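Local coordinates for protein TCR alpha chain (Gallus gallus, PDB 6LIR) that forms the alpha subunit of the chicken alpha-beta T-cell receptor and probably recognises antigen peptides presented by MHC molecules, together with the beta chain, at residues K126-P138 / S166-C180. Numbering follows the deposited sequence.
Sequences KNLEMCLITDYSP and SYLSTYWAKKDEMQC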
ATOM      1  N   LYS A 126       9.155 -18.450  20.986  1.00 76.39           N
ATOM      2  CA  LYS A 126       8.607 -18.369  22.337  1.00 74.05           C
ATOM      3  C   LYS A 126       9.238 -17.283  23.203  1.00 76.65           C
ATOM      4  O   LYS A 126       8.740 -17.051  24.310  1.00 83.16           O
ATOM      5  CB  LYS A 126       8.699 -19.722  23.043  1.00 76.67           C
ATOM      6  CG  LYS A 126       7.933 -20.842  22.344  1.00 77.06           C
ATOM      7  CD  LYS A 126       6.418 -20.585  22.286  1.00 76.62           C
ATOM      8  CE  LYS A 126       5.793 -20.152  23.609  1.00 75.87           C
ATOM      9  NZ  LYS A 126       4.743 -19.113  23.385  1.00 81.24           N
ATOM     10  N   ASN A 127      10.291 -16.604  22.748  1.00 81.94           N
ATOM     11  CA  ASN A 127      10.897 -15.536  23.536  1.00 86.14           C
ATOM     12  C   ASN A 127      10.517 -14.168  22.979  1.00 88.02           C
ATOM     13  O   ASN A 127      11.291 -13.209  23.052  1.00 87.64           O
ATOM     14  CB  ASN A 127      12.418 -15.699  23.616  1.00 91.81           C
ATOM     15  CG  ASN A 127      13.104 -15.610  22.261  1.00 94.82           C
ATOM     16  OD1 ASN A 127      13.154 -14.549  21.643  1.00 96.76           O
ATOM     17  ND2 ASN A 127      13.662 -16.727  21.806  1.00 91.93           N
ATOM     18  N   LEU A 128       9.292 -14.066  22.469  1.00 79.14           N
ATOM     19  CA  LEU A 128       8.760 -12.863  21.848  1.00 73.75           C
ATOM     20  C   LEU A 128       7.306 -12.718  22.263  1.00 68.25           C
ATOM     21  O   LEU A 128       6.589 -13.714  22.393  1.00 66.21           O
ATOM     22  CB  LEU A 128       8.859 -12.925  20.317  1.00 71.09           C
ATOM     23  CG  LEU A 128       9.952 -12.122  19.611  1.00 71.84           C
ATOM     24  CD1 LEU A 128      11.320 -12.708  19.881  1.00 83.47           C
ATOM     25  CD2 LEU A 128       9.683 -12.077  18.114  1.00 64.65           C
ATOM     26  N   GLU A 129       6.880 -11.478  22.479  1.00 66.30           N
ATOM     27  CA  GLU A 129       5.508 -11.178  22.863  1.00 61.55           C
ATOM     28  C   GLU A 129       4.986 -10.038  22.005  1.00 51.11           C
ATOM     29  O   GLU A 129       5.723  -9.099  21.692  1.00 53.06           O
ATOM     30  CB  GLU A 129       5.405 -10.807  24.348  1.00 61.29           C
ATOM     31  CG  GLU A 129       4.452 -11.687  25.135  1.00 61.45           C
ATOM     32  CD  GLU A 129       4.387 -11.306  26.603  1.00 74.07           C
ATOM     33  OE1 GLU A 129       4.480 -12.210  27.460  1.00 74.98           O
ATOM     34  OE2 GLU A 129       4.239 -10.100  26.899  1.00 70.60           O
ATOM     35  N   MET A 130       3.715 -10.134  21.613  1.00 51.13           N
ATOM     36  CA  MET A 130       3.074  -9.121  20.785  1.00 50.34           C
ATOM     37  C   MET A 130       1.929  -8.489  21.562  1.00 47.30           C
ATOM     38  O   MET A 130       1.085  -9.192  22.130  1.00 53.21           O
ATOM     39  CB  MET A 130       2.555  -9.732  19.481  1.00 48.91           C
ATOM     40  CG  MET A 130       1.776  -8.772  18.588  1.00 43.35           C
ATOM     41  SD  MET A 130       2.815  -7.582  17.717  1.00 51.39           S
ATOM     42  CE  MET A 130       3.658  -8.655  16.554  1.00 47.93           C
ATOM     43  N   CYS A 131       1.903  -7.168  21.590  1.00 50.89           N
ATOM     44  CA  CYS A 131       0.855  -6.435  22.284  1.00 49.33           C
ATOM     45  C   CYS A 131      -0.207  -6.003  21.287  1.00 44.32           C
ATOM     46  O   CYS A 131       0.103  -5.340  20.296  1.00 45.33           O
ATOM     47  CB  CYS A 131       1.431  -5.233  23.029  1.00 54.42           C
ATOM     48  SG  CYS A 131       0.321  -4.367  24.171  1.00 90.09           S
ATOM     49  N   LEU A 132      -1.454  -6.363  21.558  1.00 49.14           N
ATOM     50  CA  LEU A 132      -2.562  -6.037  20.672  1.00 47.52           C
ATOM     51  C   LEU A 132      -3.553  -5.118  21.380  1.00 45.37           C
ATOM     52  O   LEU A 132      -4.122  -5.487  22.412  1.00 42.29           O
ATOM     53  CB  LEU A 132      -3.247  -7.322  20.212  1.00 42.72           C
ATOM     54  CG  LEU A 132      -4.494  -7.185  19.337  1.00 44.45           C
ATOM     55  CD1 LEU A 132      -4.200  -6.575  17.962  1.00 39.05           C
ATOM     56  CD2 LEU A 132      -5.209  -8.526  19.191  1.00 40.08           C
ATOM     57  N   ILE A 133      -3.771  -3.934  20.810  1.00 36.62           N
ATOM     58  CA  ILE A 133      -4.795  -2.999  21.264  1.00 41.94           C
ATOM     59  C   ILE A 133      -5.906  -2.960  20.222  1.00 41.43           C
ATOM     60  O   ILE A 133      -5.647  -2.679  19.046  1.00 37.10           O
ATOM     61  CB  ILE A 133      -4.214  -1.595  21.512  1.00 41.82           C
ATOM     62  CG1 ILE A 133      -2.990  -1.671  22.427  1.00 44.32           C
ATOM     63  CG2 ILE A 133      -5.272  -0.684  22.115  1.00 42.24           C
ATOM     64  CD1 ILE A 133      -1.663  -1.646  21.684  1.00 53.21           C
ATOM     65  N   THR A 134      -7.141  -3.214  20.652  1.00 36.97           N
ATOM     66  CA  THR A 134      -8.258  -3.344  19.726  1.00 39.03           C
ATOM     67  C   THR A 134      -9.412  -2.424  20.106  1.00 40.83           C
ATOM     68  O   THR A 134      -9.495  -1.922  21.230  1.00 44.86           O
ATOM     69  CB  THR A 134      -8.792  -4.785  19.678  1.00 38.70           C
ATOM     70  OG1 THR A 134      -9.535  -5.061  20.872  1.00 40.90           O
ATOM     71  CG2 THR A 134      -7.660  -5.774  19.573  1.00 36.60           C
ATOM     72  N   ASP A 135     -10.322  -2.255  19.140  1.00 39.99           N
ATOM     73  CA  ASP A 135     -11.635  -1.630  19.339  1.00 41.88           C
ATOM     74  C   ASP A 135     -11.558  -0.319  20.120  1.00 42.84           C
ATOM     75  O   ASP A 135     -12.376  -0.041  21.002  1.00 45.91           O
ATOM     76  CB  ASP A 135     -12.588  -2.617  20.007  1.00 40.76           C
ATOM     77  CG  ASP A 135     -12.581  -3.973  19.324  1.00 43.32           C
ATOM     78  OD1 ASP A 135     -13.003  -4.049  18.152  1.00 42.00           O
ATOM     79  OD2 ASP A 135     -12.127  -4.957  19.949  1.00 40.37           O
ATOM     80  N   TYR A 136     -10.579   0.504  19.779  1.00 38.49           N
ATOM     81  CA  TYR A 136     -10.368   1.796  20.412  1.00 41.06           C
ATOM     82  C   TYR A 136     -10.737   2.918  19.449  1.00 45.38           C
ATOM     83  O   TYR A 136     -11.019   2.693  18.268  1.00 42.30           O
ATOM     84  CB  TYR A 136      -8.910   1.948  20.861  1.00 40.61           C
ATOM     85  CG  TYR A 136      -7.912   1.809  19.729  1.00 44.73           C
ATOM     86  CD1 TYR A 136      -7.514   2.915  18.985  1.00 40.70           C
ATOM     87  CD2 TYR A 136      -7.372   0.572  19.406  1.00 39.19           C
ATOM     88  CE1 TYR A 136      -6.601   2.789  17.947  1.00 42.63           C
ATOM     89  CE2 TYR A 136      -6.461   0.435  18.373  1.00 37.44           C
ATOM     90  CZ  TYR A 136      -6.076   1.545  17.648  1.00 40.78           C
ATOM     91  OH  TYR A 136      -5.169   1.406  16.621  1.00 38.38           O
ATOM     92  N   SER A 137     -10.714   4.143  19.972  1.00 39.65           N
ATOM     93  CA  SER A 137     -10.912   5.323  19.146  1.00 45.96           C
ATOM     94  C   SER A 137      -9.565   5.992  18.936  1.00 45.16           C
ATOM     95  O   SER A 137      -8.908   6.357  19.924  1.00 47.76           O
ATOM     96  CB  SER A 137     -11.885   6.283  19.822  1.00 52.54           C
ATOM     97  OG  SER A 137     -11.880   7.552  19.200  1.00 60.93           O
ATOM     98  N   PRO A 138      -9.104   6.140  17.690  1.00 44.32           N
ATOM     99  CA  PRO A 138      -7.712   6.580  17.458  1.00 52.41           C
ATOM    100  C   PRO A 138      -7.316   7.868  18.165  1.00 58.63           C
ATOM    101  O   PRO A 138      -6.192   7.961  18.674  1.00 59.80           O
ATOM    102  CB  PRO A 138      -7.644   6.728  15.927  1.00 46.48           C
ATOM    103  CG  PRO A 138      -9.070   6.751  15.460  1.00 51.88           C
ATOM    104  CD  PRO A 138      -9.833   5.917  16.431  1.00 48.76           C
ATOM    105  N   SER A 166     -13.022  -1.937  12.980  1.00 36.96           N
ATOM    106  CA  SER A 166     -12.348  -1.825  14.260  1.00 39.18           C
ATOM    107  C   SER A 166     -10.888  -1.490  14.016  1.00 35.46           C
ATOM    108  O   SER A 166     -10.279  -1.983  13.064  1.00 35.21           O
ATOM    109  CB  SER A 166     -12.461  -3.121  15.075  1.00 41.79           C
ATOM    110  OG  SER A 166     -11.923  -4.225  14.363  1.00 37.88           O
ATOM    111  N   TYR A 167     -10.337  -0.655  14.886  1.00 37.51           N
ATOM    112  CA  TYR A 167      -8.934  -0.291  14.815  1.00 39.28           C
ATOM    113  C   TYR A 167      -8.112  -1.320  15.574  1.00 41.11           C
ATOM    114  O   TYR A 167      -8.577  -1.918  16.548  1.00 39.30           O
ATOM    115  CB  TYR A 167      -8.699   1.094  15.421  1.00 40.41           C
ATOM    116  CG  TYR A 167      -9.003   2.252  14.501  1.00 47.93           C
ATOM    117  CD1 TYR A 167     -10.310   2.682  14.301  1.00 48.66           C
ATOM    118  CD2 TYR A 167      -7.980   2.927  13.842  1.00 44.28           C
ATOM    119  CE1 TYR A 167     -10.590   3.750  13.465  1.00 48.63           C
ATOM    120  CE2 TYR A 167      -8.249   3.994  13.012  1.00 45.80           C
ATOM    121  CZ  TYR A 167      -9.554   4.400  12.822  1.00 53.16           C
ATOM    122  OH  TYR A 167      -9.821   5.460  11.987  1.00 57.62           O
ATOM    123  N   LEU A 168      -6.868  -1.498  15.136  1.00 31.91           N
ATOM    124  CA  LEU A 168      -5.934  -2.398  15.792  1.00 37.06           C
ATOM    125  C   LEU A 168      -4.566  -1.742  15.785  1.00 37.07           C
ATOM    126  O   LEU A 168      -4.136  -1.208  14.760  1.00 33.77           O
ATOM    127  CB  LEU A 168      -5.848  -3.757  15.079  1.00 36.49           C
ATOM    128  CG  LEU A 168      -7.124  -4.509  14.705  1.00 36.80           C
ATOM    129  CD1 LEU A 168      -6.799  -5.673  13.773  1.00 32.42           C
ATOM    130  CD2 LEU A 168      -7.840  -4.999  15.951  1.00 37.59           C
ATOM    131  N   SER A 169      -3.895  -1.786  16.927  1.00 38.93           N
ATOM    132  CA  SER A 169      -2.518  -1.340  17.058  1.00 42.78           C
ATOM    133  C   SER A 169      -1.705  -2.480  17.650  1.00 39.26           C
ATOM    134  O   SER A 169      -2.210  -3.252  18.467  1.00 38.77           O
ATOM    135  CB  SER A 169      -2.403  -0.078  17.930  1.00 40.72           C
ATOM    136  OG  SER A 169      -2.680   1.088  17.165  1.00 44.66           O
ATOM    137  N   THR A 170      -0.447  -2.594  17.229  1.00 37.73           N
ATOM    138  CA  THR A 170       0.411  -3.648  17.752  1.00 44.24           C
ATOM    139  C   THR A 170       1.830  -3.136  17.930  1.00 44.30           C
ATOM    140  O   THR A 170       2.276  -2.227  17.230  1.00 41.05           O
ATOM    141  CB  THR A 170       0.466  -4.876  16.822  1.00 43.21           C
ATOM    142  OG1 THR A 170       0.751  -4.456  15.481  1.00 39.58           O
ATOM    143  CG2 THR A 170      -0.843  -5.648  16.850  1.00 40.75           C
ATOM    144  N   TYR A 171       2.533  -3.748  18.879  1.00 44.72           N
ATOM    145  CA  TYR A 171       3.963  -3.560  19.059  1.00 48.73           C
ATOM    146  C   TYR A 171       4.502  -4.800  19.754  1.00 50.96           C
ATOM    147  O   TYR A 171       3.784  -5.465  20.506  1.00 49.06           O
ATOM    148  CB  TYR A 171       4.307  -2.272  19.830  1.00 54.75           C
ATOM    149  CG  TYR A 171       3.825  -2.174  21.266  1.00 56.42           C
ATOM    150  CD1 TYR A 171       4.569  -2.709  22.312  1.00 59.87           C
ATOM    151  CD2 TYR A 171       2.652  -1.498  21.580  1.00 56.82           C
ATOM    152  CE1 TYR A 171       4.141  -2.603  23.625  1.00 60.40           C
ATOM    153  CE2 TYR A 171       2.217  -1.386  22.890  1.00 58.42           C
ATOM    154  CZ  TYR A 171       2.964  -1.941  23.908  1.00 63.29           C
ATOM    155  OH  TYR A 171       2.536  -1.832  25.213  1.00 61.08           O
ATOM    156  N   TRP A 172       5.758  -5.127  19.464  1.00 62.79           N
ATOM    157  CA  TRP A 172       6.350  -6.382  19.900  1.00 64.38           C
ATOM    158  C   TRP A 172       7.757  -6.129  20.418  1.00 64.65           C
ATOM    159  O   TRP A 172       8.415  -5.161  20.028  1.00 65.21           O
ATOM    160  CB  TRP A 172       6.403  -7.397  18.753  1.00 59.31           C
ATOM    161  CG  TRP A 172       7.290  -6.934  17.643  1.00 56.10           C
ATOM    162  CD1 TRP A 172       6.943  -6.129  16.597  1.00 56.27           C
ATOM    163  CD2 TRP A 172       8.681  -7.224  17.482  1.00 61.54           C
ATOM    164  NE1 TRP A 172       8.032  -5.908  15.790  1.00 60.66           N
ATOM    165  CE2 TRP A 172       9.111  -6.571  16.310  1.00 60.12           C
ATOM    166  CE3 TRP A 172       9.605  -7.979  18.213  1.00 67.18           C
ATOM    167  CZ2 TRP A 172      10.423  -6.650  15.850  1.00 63.62           C
ATOM    168  CZ3 TRP A 172      10.908  -8.055  17.755  1.00 65.42           C
ATOM    169  CH2 TRP A 172      11.305  -7.396  16.585  1.00 61.38           C
ATOM    170  N   ALA A 173       8.215  -7.019  21.293  1.00 65.05           N
ATOM    171  CA  ALA A 173       9.538  -6.908  21.893  1.00 71.22           C
ATOM    172  C   ALA A 173       9.883  -8.244  22.529  1.00 77.32           C
ATOM    173  O   ALA A 173       9.011  -9.099  22.716  1.00 72.28           O
ATOM    174  CB  ALA A 173       9.595  -5.784  22.935  1.00 76.37           C
ATOM    175  N   LYS A 174      11.174  -8.435  22.810  1.00 89.49           N
ATOM    176  CA  LYS A 174      11.601  -9.566  23.625  1.00 91.11           C
ATOM    177  C   LYS A 174      10.725  -9.661  24.870  1.00 90.81           C
ATOM    178  O   LYS A 174      10.392  -8.645  25.485  1.00 95.94           O
ATOM    179  CB  LYS A 174      13.075  -9.419  24.013  1.00 94.47           C
ATOM    180  CG  LYS A 174      14.050  -9.433  22.832  1.00 98.84           C
ATOM    181  CD  LYS A 174      15.207  -8.470  23.070  1.00101.93           C
ATOM    182  CE  LYS A 174      16.054  -8.237  21.829  1.00100.33           C
ATOM    183  NZ  LYS A 174      16.144  -6.789  21.473  1.00 97.75           N
ATOM    184  N   LYS A 175      10.317 -10.889  25.203  1.00 77.49           N
ATOM    185  CA  LYS A 175       9.358 -11.118  26.282  1.00 76.19           C
ATOM    186  C   LYS A 175       9.690 -10.310  27.537  1.00 88.14           C
ATOM    187  O   LYS A 175       8.877  -9.504  28.007  1.00 89.45           O
ATOM    188  CB  LYS A 175       9.292 -12.613  26.605  1.00 74.77           C
ATOM    189  CG  LYS A 175       8.282 -12.969  27.685  1.00 78.22           C
ATOM    190  CD  LYS A 175       7.972 -14.459  27.696  1.00 77.92           C
ATOM    191  CE  LYS A 175       7.328 -14.901  26.391  1.00 72.95           C
ATOM    192  NZ  LYS A 175       7.015 -16.359  26.390  1.00 71.31           N
ATOM    193  N   ASP A 176      10.883 -10.535  28.099  1.00104.33           N
ATOM    194  CA  ASP A 176      11.270  -9.893  29.356  1.00106.95           C
ATOM    195  C   ASP A 176      11.087  -8.377  29.333  1.00107.50           C
ATOM    196  O   ASP A 176      10.688  -7.779  30.339  1.00111.77           O
ATOM    197  CB  ASP A 176      12.717 -10.248  29.698  1.00110.45           C
ATOM    198  CG  ASP A 176      13.657 -10.072  28.523  1.00112.38           C
ATOM    199  OD1 ASP A 176      13.882  -8.919  28.104  1.00121.71           O
ATOM    200  OD2 ASP A 176      14.174 -11.093  28.021  1.00122.22           O
ATOM    201  N   GLU A 177      11.367  -7.736  28.195  1.00 96.06           N
ATOM    202  CA  GLU A 177      11.330  -6.281  28.087  1.00 96.67           C
ATOM    203  C   GLU A 177      10.019  -5.767  27.510  1.00 94.38           C
ATOM    204  O   GLU A 177       9.999  -4.725  26.849  1.00 92.90           O
ATOM    205  CB  GLU A 177      12.504  -5.735  27.278  1.00 96.81           C
ATOM    206  CG  GLU A 177      12.974  -6.584  26.140  1.00 98.24           C
ATOM    207  CD  GLU A 177      14.369  -6.192  25.717  1.00100.70           C
ATOM    208  OE1 GLU A 177      15.264  -7.059  25.761  1.00103.02           O
ATOM    209  OE2 GLU A 177      14.573  -5.015  25.351  1.00100.25           O
ATOM    210  N   MET A 178       8.921  -6.473  27.734  1.00 83.22           N
ATOM    211  CA  MET A 178       7.652  -6.112  27.127  1.00 81.28           C
ATOM    212  C   MET A 178       6.674  -5.732  28.225  1.00 76.94           C
ATOM    213  O   MET A 178       6.531  -6.455  29.216  1.00 77.62           O
ATOM    214  CB  MET A 178       7.089  -7.268  26.291  1.00 78.69           C
ATOM    215  CG  MET A 178       5.568  -7.270  26.167  1.00 72.96           C
ATOM    216  SD  MET A 178       4.910  -5.831  25.299  1.00 60.30           S
ATOM    217  CE  MET A 178       5.561  -6.106  23.653  1.00 60.94           C
ATOM    218  N   GLN A 179       5.988  -4.609  28.028  1.00 71.95           N
ATOM    219  CA  GLN A 179       4.960  -4.141  28.949  1.00 73.15           C
ATOM    220  C   GLN A 179       3.798  -3.680  28.080  1.00 63.94           C
ATOM    221  O   GLN A 179       3.863  -2.613  27.460  1.00 59.32           O
ATOM    222  CB  GLN A 179       5.478  -3.013  29.843  1.00 76.88           C
ATOM    223  CG  GLN A 179       4.424  -2.438  30.778  1.00 78.14           C
ATOM    224  CD  GLN A 179       5.013  -1.604  31.894  1.00 83.84           C
ATOM    225  OE1 GLN A 179       6.206  -1.683  32.173  1.00 87.75           O
ATOM    226  NE2 GLN A 179       4.177  -0.785  32.534  1.00 78.83           N
ATOM    227  N   CYS A 180       2.744  -4.493  28.035  1.00 60.87           N
ATOM    228  CA  CYS A 180       1.604  -4.282  27.155  1.00 62.78           C
ATOM    229  C   CYS A 180       0.605  -3.407  27.886  1.00 57.66           C
ATOM    230  O   CYS A 180      -0.019  -3.848  28.855  1.00 56.92           O
ATOM    231  CB  CYS A 180       0.989  -5.641  26.840  1.00 58.52           C
ATOM    232  SG  CYS A 180      -0.167  -5.821  25.503  1.00 75.05           S
TER
HETATM  233  O   HOH W   1     -11.872   0.757  17.009  1.00 37.62           O
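Ser169 OG donates a short hydrogen bond to Tyr136 OH (2.6 Å), and the same phenol oxygen is also hydrogen-bonded to Glu151 of strand 150-156. Tyr136 reaches this serine because CG stands between the backbone N and the carbonyl carbon (chi1 58°), which brings the ring back across strand 166-174, with Tyr167 CB over one face. A valine in place of Tyr136 would probably leave Ser169 OG and Glu151 without their shared partner and Tyr167 CB facing a gap. At the other end, Lys175, its chain bent only at chi3, donates from NZ to the carbonyl oxygen Lys126 O (2.8 Å).

Between these ends the strands run antiparallel, and paired N-H...O bonds link Glu129 with Ala173, Cys131 with Tyr171, and Ile133 with Ser169; Ile133 N to Ser169 O is nearly straight (2.9 Å, 176° at the hydrogen). A water bridges Tyr136 O and Tyr167 N.

The Cys131-Cys180 disulfide (chi3 94°) joins strand 128-134 to Cys180, which leads directly into strand 181-184, as in the cross-sandwich disulfide of immunoglobulin-like constant domains. Its Cys131 CB sits over the centre of the Tyr171 ring, 3.8 Å from the centroid, while Tyr171 OH bonds Gln179 O (2.7 Å) beside Cys180. Glu129, salt-bridged to Arg119, lies on this same face, its OE2 3.2 Å from Met178 CG.

The opposite face carries Met130, Leu132, Thr170 and Trp172 and packs against the TCR beta chain. Met130 folds back at its last two torsions, which sets CE against Trp172 CB (3.7 Å). Beyond Tyr136, Pro138 rests its CD over one face of the Tyr167 ring.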